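Endo-1,3-beta-glucanase, family GH16 (Zobellia galactanivorans, PDB 5FUI) binds the beta-1,3-glucan laminarin through this C-terminal family 6 carbohydrate-binding module of an enzyme that probably hydrolyses the same polysaccharide. Local coordinates at residues S21-K26 and Y38-S43; Y58-R63 and N126-T131; G71-D76 and G85-P90; L77-T82 and T111-L116. One frame throughout, in Å; residues are numbered along the deposited sequence. Where two conformers were deposited one is given.

Overall arrangement
The module is a beta sandwich. Contact 2 (58-63 with 126-131) pairs two inner strands of the four-stranded sheet; contacts 3 and 4 lie in the five-stranded sheet facing it, whose strand 72-77 runs beside strand 110-118. Contact 1, first in the chain, joins the bend between strands 20-22 and 25-28 to the loop before strand 44-52, across the chain's centre from contact 2 (centres about 19 Å apart). Contacts 3 and 4 alternate along the chain, nested within the loop that contact 2 closes. Tyr62 of contact 2 packs on Phe73, Leu87, Phe114 and Leu116, tying the sheets together. Contacts 3 and 4 share one bound 2-aminomethyl-pyridine and contact 1 holds another, consistent with two separate binding regions.

Contact 1. Residues S21-K26 and Y38-S43; sequences SNDVQK and YINNGS. With APY (2-aminomethyl-pyridine), chain D.
A type II beta turn from Asn40 to Ser43, in the loop between strands 34-37 and 44-52, packs against the Asp23-Val24 bend that links strands 20-22 and 25-28. Ser43 joins the two segments. Its OG donates to Asp23 O at 2.7 Å, coming from above the carbonyl plane, 43° out of it. The same OG accepts from the backbone Asn40 N (2.9 Å), so this hydroxyl ties the turn to itself and to the facing bend at once. Its chi1 of -62° sets OG beside its own backbone N and anti to the carbonyl carbon, facing both partners. Alongside, Val24 CG1 lies 3.7 Å from Ser43 CB and 4.1 Å from Ile39 CG1, a small apolar patch beside the polar atoms; Val24 also leans on Met45 and Val36. The Asp23 side chain crosses that of Asn40 at about a right angle, and water 1 donates to both Asp23 OD2 and Asn41 O. Water 2 bridges Asp23 OD1 (2.8 Å) and Tyr38 O (2.7 Å). Further along, Gln25 CB meets Tyr38 CD2 obliquely at 3.9 Å, while Tyr38 CD1 comes within 3.6 Å of C3 of the bound 2-aminomethyl-pyridine (chain D), also obliquely. Tyr38, Ile39, Asn40 and Gly122 form this pocket, which is consistent with the variable-loop sugar site of family 6 modules. The contact thus rests on one direct hydrogen bond, two bridging waters and modest apolar packing, with the buried Ser43 tying the turn that begins at the pocket residue Asn40 to the facing bend.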
# COMPACT_ATOMS: atom_id res chain seq x y z
N SER A 21 -3.24 9.67 -7.96
CA SER A 21 -2.83 9.89 -6.57
C SER A 21 -3.26 11.30 -6.14
O SER A 21 -3.63 12.19 -6.99
CB SER A 21 -1.31 9.80 -6.39
OG SER A 21 -0.66 10.87 -7.12
N ASN A 22 -3.21 11.52 -4.84
CA ASN A 22 -3.41 12.83 -4.26
C ASN A 22 -2.31 13.07 -3.25
O ASN A 22 -2.14 12.27 -2.38
CB ASN A 22 -4.76 12.88 -3.50
CG ASN A 22 -4.95 14.17 -2.72
OD1 ASN A 22 -5.25 14.14 -1.51
ND2 ASN A 22 -4.86 15.27 -3.39
N ASP A 23 -1.62 14.20 -3.39
CA ASP A 23 -0.74 14.69 -2.33
C ASP A 23 0.33 13.70 -1.88
O ASP A 23 0.57 13.51 -0.69
CB ASP A 23 -1.55 15.26 -1.13
CG ASP A 23 -0.76 16.14 -0.22
OD1 ASP A 23 0.33 16.66 -0.65
OD2 ASP A 23 -1.13 16.23 0.99
N VAL A 24 1.01 13.11 -2.87
CA VAL A 24 2.20 12.31 -2.56
C VAL A 24 3.31 12.65 -3.52
O VAL A 24 3.06 13.34 -4.54
CB VAL A 24 1.90 10.79 -2.67
CG1 VAL A 24 0.78 10.35 -1.68
CG2 VAL A 24 1.61 10.35 -4.11
N GLN A 25 4.54 12.20 -3.22
CA GLN A 25 5.59 12.43 -4.20
C GLN A 25 6.46 11.19 -4.29
O GLN A 25 6.63 10.45 -3.35
CB GLN A 25 6.50 13.58 -3.77
CG GLN A 25 5.76 14.93 -3.84
CD GLN A 25 6.58 16.07 -3.38
OE1 GLN A 25 7.76 16.16 -3.66
NE2 GLN A 25 5.96 16.93 -2.60
N LYS A 26 7.05 10.98 -5.44
CA LYS A 26 8.02 9.88 -5.65
C LYS A 26 9.45 10.32 -5.27
O LYS A 26 9.81 11.53 -5.41
CB LYS A 26 8.06 9.47 -7.14
CG LYS A 26 6.76 8.93 -7.73
CD LYS A 26 7.00 8.55 -9.19
CE LYS A 26 5.76 8.04 -9.88
NZ LYS A 26 4.57 8.58 -9.21
N TYR A 38 6.40 11.69 1.29
CA TYR A 38 5.70 12.96 1.54
C TYR A 38 4.17 12.70 1.55
O TYR A 38 3.34 13.43 0.98
CB TYR A 38 6.07 14.03 0.49
CG TYR A 38 7.56 14.28 0.51
CD1 TYR A 38 8.12 15.06 1.56
CD2 TYR A 38 8.41 13.58 -0.34
CE1 TYR A 38 9.52 15.21 1.67
CE2 TYR A 38 9.80 13.77 -0.32
CZ TYR A 38 10.36 14.53 0.74
OH TYR A 38 11.76 14.66 0.77
N ILE A 39 3.79 11.67 2.31
CA ILE A 39 2.42 11.23 2.44
C ILE A 39 1.83 11.91 3.69
O ILE A 39 2.42 11.90 4.76
CB ILE A 39 2.37 9.68 2.58
CG1 ILE A 39 3.12 9.01 1.40
CG2 ILE A 39 0.87 9.23 2.69
CD1 ILE A 39 2.88 7.48 1.37
N ASN A 40 0.71 12.57 3.46
CA ASN A 40 0.02 13.32 4.48
C ASN A 40 -1.32 12.69 4.84
O ASN A 40 -1.74 11.76 4.21
CB ASN A 40 -0.22 14.77 4.01
CG ASN A 40 1.06 15.49 3.74
OD1 ASN A 40 1.16 16.18 2.71
ND2 ASN A 40 1.97 15.42 4.59
N ASN A 41 -1.98 13.20 5.86
CA ASN A 41 -3.37 12.78 6.11
C ASN A 41 -4.14 13.09 4.80
O ASN A 41 -4.04 14.22 4.30
CB ASN A 41 -3.97 13.67 7.22
CG ASN A 41 -3.40 13.38 8.59
OD1 ASN A 41 -2.40 12.76 8.75
ND2 ASN A 41 -4.16 13.78 9.63
N GLY A 42 -4.96 12.17 4.34
CA GLY A 42 -5.78 12.42 3.18
C GLY A 42 -5.13 12.23 1.83
O GLY A 42 -5.81 12.26 0.77
N SER A 43 -3.79 11.98 1.81
CA SER A 43 -3.13 11.47 0.59
C SER A 43 -3.66 10.07 0.23
O SER A 43 -4.14 9.34 1.09
CB SER A 43 -1.65 11.33 0.88
OG SER A 43 -1.07 12.58 1.21
N APY D . 8.64 15.44 7.20
CM APY D . 8.54 14.87 5.81
C2 APY D . 7.11 14.47 5.45
C3 APY D . 6.29 15.38 4.69
C4 APY D . 4.97 15.01 4.33
C5 APY D . 4.59 13.71 4.83
C6 APY D . 5.36 12.85 5.58
N1 APY D . 6.64 13.22 5.88
O HOH W 1 -3.57 15.57 1.90
O HOH W 2 2.97 15.65 -0.52

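Contact 2. Residues Y58-R63 and N126-T131; sequences YLIEYR and NWIRIT. With MG (magnesium ion), chain E.
Arg129 grips Glu61 side-on in a two-bond salt bridge: NE donates to OE1 at 2.9 Å, nearly straight at 174°, and NH2 donates to OE2, also at 2.9 Å. Both oxygens lie close to the guanidinium plane, yet are approached from above the carboxylate plane, the two groups being turned 45° against each other. Asn126 chelates the magnesium ion through its neutral O and OD1, each at 2.4 Å, with Glu14, Glu16, Glu34 and water 4 as the other ligands. The backbones pair antiparallel, with Glu61 and Arg129 exchanging two bonds and Leu59 and Thr131 doing the same. On the face shared with the salt bridge, Arg63 CB sits over the six-membered ring of Trp127, 3.4 Å from its centroid, while its guanidinium goes on to a salt bridge with Glu31. Trp127 CH2 lies over one face of the Arg129 guanidinium. On the opposite face Ile60 CG2 touches Ile128 CG2 and Tyr58 CD2 meets Ile130 CG2, each at 3.5 Å; Tyr62 CD2 meets Ile128 CG1, and both residues pack on Phe114 and Leu116 of strand 110-118. Such a pair of central strands, with a metal site at one end, is characteristic of the family 6 beta sandwich.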
# COMPACT_ATOMS: atom_id res chain seq x y z
N TYR A 58 -6.23 -13.94 0.86
CA TYR A 58 -4.95 -13.50 0.33
C TYR A 58 -4.11 -12.84 1.44
O TYR A 58 -4.67 -12.16 2.36
CB TYR A 58 -5.16 -12.39 -0.71
CG TYR A 58 -5.73 -12.90 -2.00
CD1 TYR A 58 -7.08 -13.18 -2.14
CD2 TYR A 58 -4.88 -13.16 -3.09
CE1 TYR A 58 -7.61 -13.65 -3.31
CE2 TYR A 58 -5.36 -13.63 -4.32
CZ TYR A 58 -6.75 -13.90 -4.42
OH TYR A 58 -7.21 -14.40 -5.64
N LEU A 59 -2.80 -13.01 1.30
CA LEU A 59 -1.86 -12.20 2.13
C LEU A 59 -1.49 -10.99 1.29
O LEU A 59 -1.01 -11.14 0.12
CB LEU A 59 -0.58 -13.05 2.47
CG LEU A 59 0.43 -12.28 3.34
CD1 LEU A 59 -0.16 -12.09 4.74
CD2 LEU A 59 1.74 -13.17 3.35
N ILE A 60 -1.67 -9.80 1.88
CA ILE A 60 -1.23 -8.59 1.18
C ILE A 60 -0.17 -7.92 2.09
O ILE A 60 -0.41 -7.59 3.25
CB ILE A 60 -2.35 -7.59 0.87
CG1 ILE A 60 -3.57 -8.33 0.17
CG2 ILE A 60 -1.74 -6.48 0.00
CD1 ILE A 60 -4.65 -7.33 -0.28
N GLU A 61 1.03 -7.83 1.51
CA GLU A 61 2.24 -7.28 2.20
C GLU A 61 2.52 -5.90 1.71
O GLU A 61 2.31 -5.63 0.51
CB GLU A 61 3.48 -8.11 1.90
CG GLU A 61 3.50 -9.51 2.57
CD GLU A 61 4.62 -10.29 1.96
OE1 GLU A 61 4.42 -10.81 0.83
OE2 GLU A 61 5.74 -10.37 2.58
N TYR A 62 2.99 -5.04 2.60
CA TYR A 62 3.29 -3.64 2.31
C TYR A 62 4.67 -3.33 2.82
O TYR A 62 4.96 -3.49 4.03
CB TYR A 62 2.26 -2.65 2.97
CG TYR A 62 0.83 -2.96 2.58
CD1 TYR A 62 0.07 -3.88 3.24
CD2 TYR A 62 0.27 -2.30 1.46
CE1 TYR A 62 -1.25 -4.12 2.83
CE2 TYR A 62 -1.05 -2.53 1.04
CZ TYR A 62 -1.77 -3.45 1.72
OH TYR A 62 -3.07 -3.66 1.34
N ARG A 63 5.56 -2.91 1.91
CA ARG A 63 6.95 -2.57 2.25
C ARG A 63 7.00 -1.11 2.57
O ARG A 63 6.85 -0.24 1.70
CB ARG A 63 7.88 -2.98 1.12
CG ARG A 63 9.41 -2.83 1.37
CD ARG A 63 9.78 -3.87 2.46
NE ARG A 63 11.24 -3.90 2.63
CZ ARG A 63 11.84 -4.63 3.58
NH1 ARG A 63 11.12 -5.38 4.45
NH2 ARG A 63 13.19 -4.59 3.70
N ASN A 126 7.19 1.36 -0.54
CA ASN A 126 8.02 0.94 -1.65
C ASN A 126 7.19 0.06 -2.65
O ASN A 126 7.18 0.33 -3.88
CB ASN A 126 9.27 0.17 -1.13
CG ASN A 126 10.20 -0.31 -2.23
OD1 ASN A 126 10.09 0.06 -3.37
ND2 ASN A 126 11.18 -1.16 -1.84
N TRP A 127 6.47 -0.93 -2.11
CA TRP A 127 5.70 -1.83 -2.95
C TRP A 127 4.65 -2.52 -2.08
O TRP A 127 4.65 -2.44 -0.87
CB TRP A 127 6.60 -2.91 -3.69
CG TRP A 127 7.63 -3.61 -2.88
CD1 TRP A 127 9.02 -3.44 -2.95
CD2 TRP A 127 7.39 -4.65 -1.87
NE1 TRP A 127 9.65 -4.31 -2.04
CE2 TRP A 127 8.73 -5.06 -1.39
CE3 TRP A 127 6.23 -5.30 -1.34
CZ2 TRP A 127 8.89 -6.08 -0.47
CZ3 TRP A 127 6.45 -6.29 -0.35
CH2 TRP A 127 7.73 -6.65 0.08
N ILE A 128 3.76 -3.19 -2.81
CA ILE A 128 2.69 -4.02 -2.31
C ILE A 128 2.89 -5.43 -2.92
O ILE A 128 3.24 -5.55 -4.12
CB ILE A 128 1.28 -3.49 -2.70
CG1 ILE A 128 1.09 -2.02 -2.27
CG2 ILE A 128 0.19 -4.40 -2.10
CD1 ILE A 128 1.12 -1.06 -3.44
N ARG A 129 2.69 -6.51 -2.14
CA ARG A 129 2.80 -7.88 -2.70
C ARG A 129 1.59 -8.65 -2.25
O ARG A 129 1.30 -8.76 -1.07
CB ARG A 129 4.15 -8.49 -2.23
CG ARG A 129 4.43 -9.88 -2.77
CD ARG A 129 5.92 -10.25 -2.66
NE ARG A 129 6.36 -10.27 -1.29
CZ ARG A 129 7.61 -10.01 -0.83
NH1 ARG A 129 8.59 -9.73 -1.72
NH2 ARG A 129 7.79 -10.05 0.54
N ILE A 130 0.97 -9.29 -3.24
CA ILE A 130 -0.26 -10.05 -3.02
C ILE A 130 0.02 -11.55 -3.25
O ILE A 130 0.53 -11.87 -4.34
CB ILE A 130 -1.42 -9.56 -3.91
CG1 ILE A 130 -1.71 -8.06 -3.58
CG2 ILE A 130 -2.67 -10.46 -3.74
CD1 ILE A 130 -2.61 -7.32 -4.62
N THR A 131 -0.30 -12.41 -2.28
CA THR A 131 0.00 -13.86 -2.37
C THR A 131 -1.24 -14.67 -2.03
O THR A 131 -1.92 -14.43 -1.08
CB THR A 131 1.13 -14.24 -1.37
OG1 THR A 131 2.27 -13.45 -1.70
CG2 THR A 131 1.49 -15.72 -1.52
MG MG E . 9.01 0.92 -5.29
O HOH W 3 2.02 -11.35 -0.12
O HOH W 4 10.64 0.33 -6.85

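Contact 3. Residues G71-D76 and G85-P90; sequences GRFSSD and GELSVP. With APY (2-aminomethyl-pyridine), chain C.
Arg72 and Glu86 carry the charged part of this contact. The extended arginine, its chi1 of -169° setting CG opposite the backbone N, crosses to the neighbouring strand and offers two nitrogens to a single oxygen: NE reaches Glu86 OE1 at 2.9 Å and NH2 reaches it at 3.0 Å. OE1 lies in the guanidinium plane, and the carboxylate stands almost perpendicular to it, 87° away. A leucine in place of this arginine would remove both donors and is likely to leave Glu86 OE1 without its charged mate and its carboxylate freer to turn. Backbone bonds join the strands antiparallel: Phe73 and Leu87 exchange two, Ser75 N donates to Gly85 O, and Val89 N donates to Gly71 O at 3.0 Å. Water 5 bridges Gly71 N and Val89 O. The apolar packing lies on the other face. Leu87 CB sits over one face of the Phe73 ring, 3.8 Å from its centroid, in a CH-pi contact, and Val89 CG2 approaches the ring edge at Phe73 CE1 (3.7 Å). Trp123 stacks on the same ring, and Tyr62 meets it edge-to-face across the core. At the far end Asp76 binds the amine of 2-aminomethyl-pyridine (chain C): OD2 takes the amine N at 2.7 Å, and OD1, which also accepts from Gly80 N, binds it weakly. The whole is a beta hairpin at the edge of the five-stranded sheet, with a pocket residue close to its turn, consistent with the concave-face site of family 6 modules.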
# COMPACT_ATOMS: atom_id res chain seq x y z
N GLY A 71 1.73 6.51 11.54
CA GLY A 71 1.32 6.39 10.11
C GLY A 71 0.26 5.30 9.99
O GLY A 71 0.38 4.23 10.64
N ARG A 72 -0.74 5.50 9.16
CA ARG A 72 -1.85 4.53 9.12
C ARG A 72 -2.52 4.70 7.80
O ARG A 72 -2.70 5.84 7.32
CB ARG A 72 -2.86 4.83 10.27
CG ARG A 72 -3.86 3.70 10.40
CD ARG A 72 -4.89 4.14 11.50
NE ARG A 72 -5.80 3.02 11.69
CZ ARG A 72 -5.70 2.13 12.64
NH1 ARG A 72 -4.78 2.23 13.58
NH2 ARG A 72 -6.58 1.14 12.68
N PHE A 73 -2.88 3.60 7.17
CA PHE A 73 -3.59 3.70 5.88
C PHE A 73 -4.60 2.57 5.75
O PHE A 73 -4.52 1.55 6.46
CB PHE A 73 -2.62 3.74 4.68
CG PHE A 73 -1.75 2.52 4.53
CD1 PHE A 73 -0.44 2.50 5.16
CD2 PHE A 73 -2.16 1.44 3.73
CE1 PHE A 73 0.35 1.40 4.93
CE2 PHE A 73 -1.34 0.34 3.53
CZ PHE A 73 -0.07 0.33 4.10
N SER A 74 -5.58 2.80 4.88
CA SER A 74 -6.60 1.74 4.56
C SER A 74 -6.39 1.28 3.14
O SER A 74 -5.86 2.01 2.30
CB SER A 74 -8.04 2.29 4.70
OG SER A 74 -8.23 3.38 3.76
N SER A 75 -6.74 0.02 2.92
CA SER A 75 -6.75 -0.55 1.55
C SER A 75 -8.21 -0.91 1.18
O SER A 75 -9.02 -1.29 2.03
CB SER A 75 -5.86 -1.77 1.40
OG SER A 75 -6.23 -2.71 2.39
N ASP A 76 -8.52 -0.72 -0.13
CA ASP A 76 -9.89 -0.98 -0.59
C ASP A 76 -9.93 -1.35 -2.04
O ASP A 76 -8.94 -1.13 -2.76
CB ASP A 76 -10.76 0.28 -0.35
CG ASP A 76 -10.48 1.36 -1.33
OD1 ASP A 76 -10.98 1.33 -2.44
OD2 ASP A 76 -9.64 2.28 -1.04
N GLY A 85 -9.22 -3.34 4.87
CA GLY A 85 -8.77 -3.14 6.25
C GLY A 85 -7.71 -2.06 6.31
O GLY A 85 -7.51 -1.30 5.37
N GLU A 86 -7.15 -1.91 7.52
CA GLU A 86 -6.24 -0.84 7.80
C GLU A 86 -4.91 -1.39 8.29
O GLU A 86 -4.80 -2.45 8.92
CB GLU A 86 -6.79 0.10 8.81
CG GLU A 86 -8.11 0.73 8.39
CD GLU A 86 -8.79 1.64 9.39
OE1 GLU A 86 -8.16 2.05 10.36
OE2 GLU A 86 -9.95 1.92 9.08
N LEU A 87 -3.83 -0.64 8.01
CA LEU A 87 -2.47 -1.04 8.36
C LEU A 87 -1.87 0.11 9.17
O LEU A 87 -1.99 1.27 8.78
CB LEU A 87 -1.58 -1.16 7.01
CG LEU A 87 -1.84 -2.34 6.05
CD1 LEU A 87 -1.69 -3.68 6.78
CD2 LEU A 87 -3.20 -2.17 5.35
N SER A 88 -1.22 -0.23 10.27
CA SER A 88 -0.37 0.72 10.99
C SER A 88 1.08 0.55 10.52
O SER A 88 1.59 -0.59 10.37
CB SER A 88 -0.40 0.35 12.48
OG SER A 88 -1.71 0.63 12.94
N VAL A 89 1.80 1.66 10.33
CA VAL A 89 3.19 1.61 9.88
C VAL A 89 4.05 1.78 11.16
O VAL A 89 3.96 2.80 11.87
CB VAL A 89 3.51 2.79 8.89
CG1 VAL A 89 4.97 2.73 8.52
CG2 VAL A 89 2.63 2.65 7.63
N PRO A 90 4.94 0.78 11.46
CA PRO A 90 5.82 0.92 12.60
C PRO A 90 6.72 2.12 12.45
O PRO A 90 7.08 2.51 11.34
CB PRO A 90 6.67 -0.40 12.56
CG PRO A 90 5.68 -1.37 11.86
CD PRO A 90 5.07 -0.53 10.77
N APY C . -9.74 4.26 -2.82
CM APY C . -8.50 4.99 -2.64
C2 APY C . -9.03 6.16 -3.44
C3 APY C . -9.54 7.25 -2.76
C4 APY C . -10.12 8.33 -3.45
C5 APY C . -10.26 8.25 -4.85
C6 APY C . -9.76 7.15 -5.53
N1 APY C . -9.21 6.11 -4.81
O HOH W 5 4.41 5.56 11.39
O HOH W 6 -0.18 3.67 13.31

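Contact 4. Residues L77-T82 and T111-L116; sequences LEAGET and TYQFGL. With APY (2-aminomethyl-pyridine), chain C.
Glu78 and Gln113 exchange two hydrogen bonds, one made by backbone alone and one by a side chain. Glu78 N donates to Gln113 O at 2.8 Å, and Gln113 N donates to Glu78 OE2 at 2.8 Å, almost straight (176°) and on the anti side of the carboxylate. The glutamate folds back, bent at chi2 (-65°), and thereby serves the strand as an acceptor where the chain itself has turned away. A valine in its place would probably leave Gln113 N without this acceptor and the turn less firmly held to strand 110-118. Water 7 adds a bridge, accepting from Ala79 N and donating to Gln113 O. The apolar contacts centre on Leu77, whose two methyls meet different rings: CD1 lies over one face of Tyr112, 4.0 Å from the ring centroid, and CD2 meets the edge of Phe114 at CD1 (3.8 Å). Glu78 CG touches the Tyr112 ring edge at CD1, 3.9 Å away. Gly115 CA packs 3.6 Å from CM of 2-aminomethyl-pyridine (chain C), where a CB would collide with the ligand amine. A type I' beta turn from Glu78 to Glu81 and a classic beta bulge, with Glu81 and Thr82 both facing Leu77, close the 72-77/82-88 hairpin beside strand 110-118.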
# COMPACT_ATOMS: atom_id res chain seq x y z
N LEU A 77 -11.05 -1.96 -2.45
CA LEU A 77 -11.29 -2.23 -3.87
C LEU A 77 -12.48 -1.38 -4.36
O LEU A 77 -13.48 -1.16 -3.62
CB LEU A 77 -11.67 -3.72 -4.02
CG LEU A 77 -10.64 -4.71 -3.49
CD1 LEU A 77 -11.20 -6.12 -3.64
CD2 LEU A 77 -9.22 -4.47 -4.07
N GLU A 78 -12.30 -0.88 -5.61
CA GLU A 78 -13.40 -0.13 -6.30
C GLU A 78 -13.86 1.06 -5.53
O GLU A 78 -15.09 1.23 -5.25
CB GLU A 78 -14.60 -1.10 -6.58
CG GLU A 78 -14.17 -2.24 -7.51
CD GLU A 78 -13.80 -1.63 -8.91
OE1 GLU A 78 -14.60 -0.89 -9.53
OE2 GLU A 78 -12.70 -1.79 -9.43
N ALA A 79 -12.91 1.89 -5.12
CA ALA A 79 -13.26 3.15 -4.45
C ALA A 79 -14.17 2.98 -3.21
O ALA A 79 -15.21 3.68 -2.99
CB ALA A 79 -13.80 4.20 -5.48
N GLY A 80 -13.84 1.95 -2.41
CA GLY A 80 -14.49 1.74 -1.12
C GLY A 80 -15.70 0.86 -1.20
O GLY A 80 -16.30 0.63 -0.18
N GLU A 81 -15.97 0.30 -2.40
CA GLU A 81 -17.08 -0.71 -2.46
C GLU A 81 -16.75 -1.89 -1.52
O GLU A 81 -17.66 -2.48 -0.89
CB GLU A 81 -17.28 -1.28 -3.89
CG GLU A 81 -17.94 -0.26 -4.81
CD GLU A 81 -18.24 -0.82 -6.24
OE1 GLU A 81 -18.23 -2.09 -6.46
OE2 GLU A 81 -18.49 0.01 -7.18
N THR A 82 -15.43 -2.25 -1.45
CA THR A 82 -15.04 -3.33 -0.52
C THR A 82 -13.87 -2.76 0.27
O THR A 82 -12.87 -2.37 -0.35
CB THR A 82 -14.55 -4.57 -1.31
OG1 THR A 82 -15.75 -5.11 -1.91
CG2 THR A 82 -13.99 -5.66 -0.35
N THR A 111 -11.11 -8.52 -11.12
CA THR A 111 -10.10 -7.54 -11.38
C THR A 111 -10.65 -6.20 -10.90
O THR A 111 -11.79 -5.84 -11.29
CB THR A 111 -9.80 -7.45 -12.91
OG1 THR A 111 -9.26 -8.72 -13.29
CG2 THR A 111 -8.74 -6.35 -13.21
N TYR A 112 -9.88 -5.51 -10.06
CA TYR A 112 -10.34 -4.37 -9.31
C TYR A 112 -9.35 -3.22 -9.33
O TYR A 112 -8.14 -3.41 -9.45
CB TYR A 112 -10.56 -4.77 -7.79
CG TYR A 112 -11.46 -5.97 -7.61
CD1 TYR A 112 -12.80 -5.84 -7.68
CD2 TYR A 112 -10.97 -7.21 -7.31
CE1 TYR A 112 -13.63 -6.91 -7.48
CE2 TYR A 112 -11.78 -8.32 -7.11
CZ TYR A 112 -13.11 -8.18 -7.20
OH TYR A 112 -13.92 -9.29 -7.01
N GLN A 113 -9.89 -2.03 -9.12
CA GLN A 113 -9.09 -0.86 -8.81
C GLN A 113 -8.73 -0.99 -7.32
O GLN A 113 -9.63 -1.03 -6.46
CB GLN A 113 -9.87 0.43 -9.11
CG GLN A 113 -9.17 1.73 -8.77
CD GLN A 113 -9.99 2.95 -9.24
OE1 GLN A 113 -9.93 3.31 -10.42
NE2 GLN A 113 -10.75 3.61 -8.31
N PHE A 114 -7.42 -0.99 -7.03
CA PHE A 114 -6.92 -1.15 -5.64
C PHE A 114 -6.49 0.19 -5.09
O PHE A 114 -5.72 0.90 -5.77
CB PHE A 114 -5.78 -2.16 -5.72
CG PHE A 114 -5.10 -2.48 -4.39
CD1 PHE A 114 -5.65 -3.38 -3.48
CD2 PHE A 114 -3.88 -1.92 -4.12
CE1 PHE A 114 -4.99 -3.64 -2.29
CE2 PHE A 114 -3.22 -2.21 -2.95
CZ PHE A 114 -3.78 -3.04 -2.03
N GLY A 115 -7.01 0.62 -3.92
CA GLY A 115 -6.73 1.93 -3.41
C GLY A 115 -6.06 1.87 -2.03
O GLY A 115 -6.44 1.03 -1.21
N LEU A 116 -5.10 2.78 -1.81
CA LEU A 116 -4.49 2.98 -0.47
C LEU A 116 -4.77 4.41 -0.04
O LEU A 116 -4.54 5.32 -0.85
CB LEU A 116 -2.93 2.77 -0.54
CG LEU A 116 -2.57 1.35 -0.98
CD1 LEU A 116 -1.05 1.23 -0.95
CD2 LEU A 116 -3.25 0.36 -0.06
N APY C . -9.74 4.26 -2.82
CM APY C . -8.50 4.99 -2.64
C2 APY C . -9.03 6.16 -3.44
C3 APY C . -9.54 7.25 -2.76
C4 APY C . -10.12 8.33 -3.45
C5 APY C . -10.26 8.25 -4.85
C6 APY C . -9.76 7.15 -5.53
N1 APY C . -9.21 6.11 -4.81
O HOH W 7 -9.97 1.46 -4.96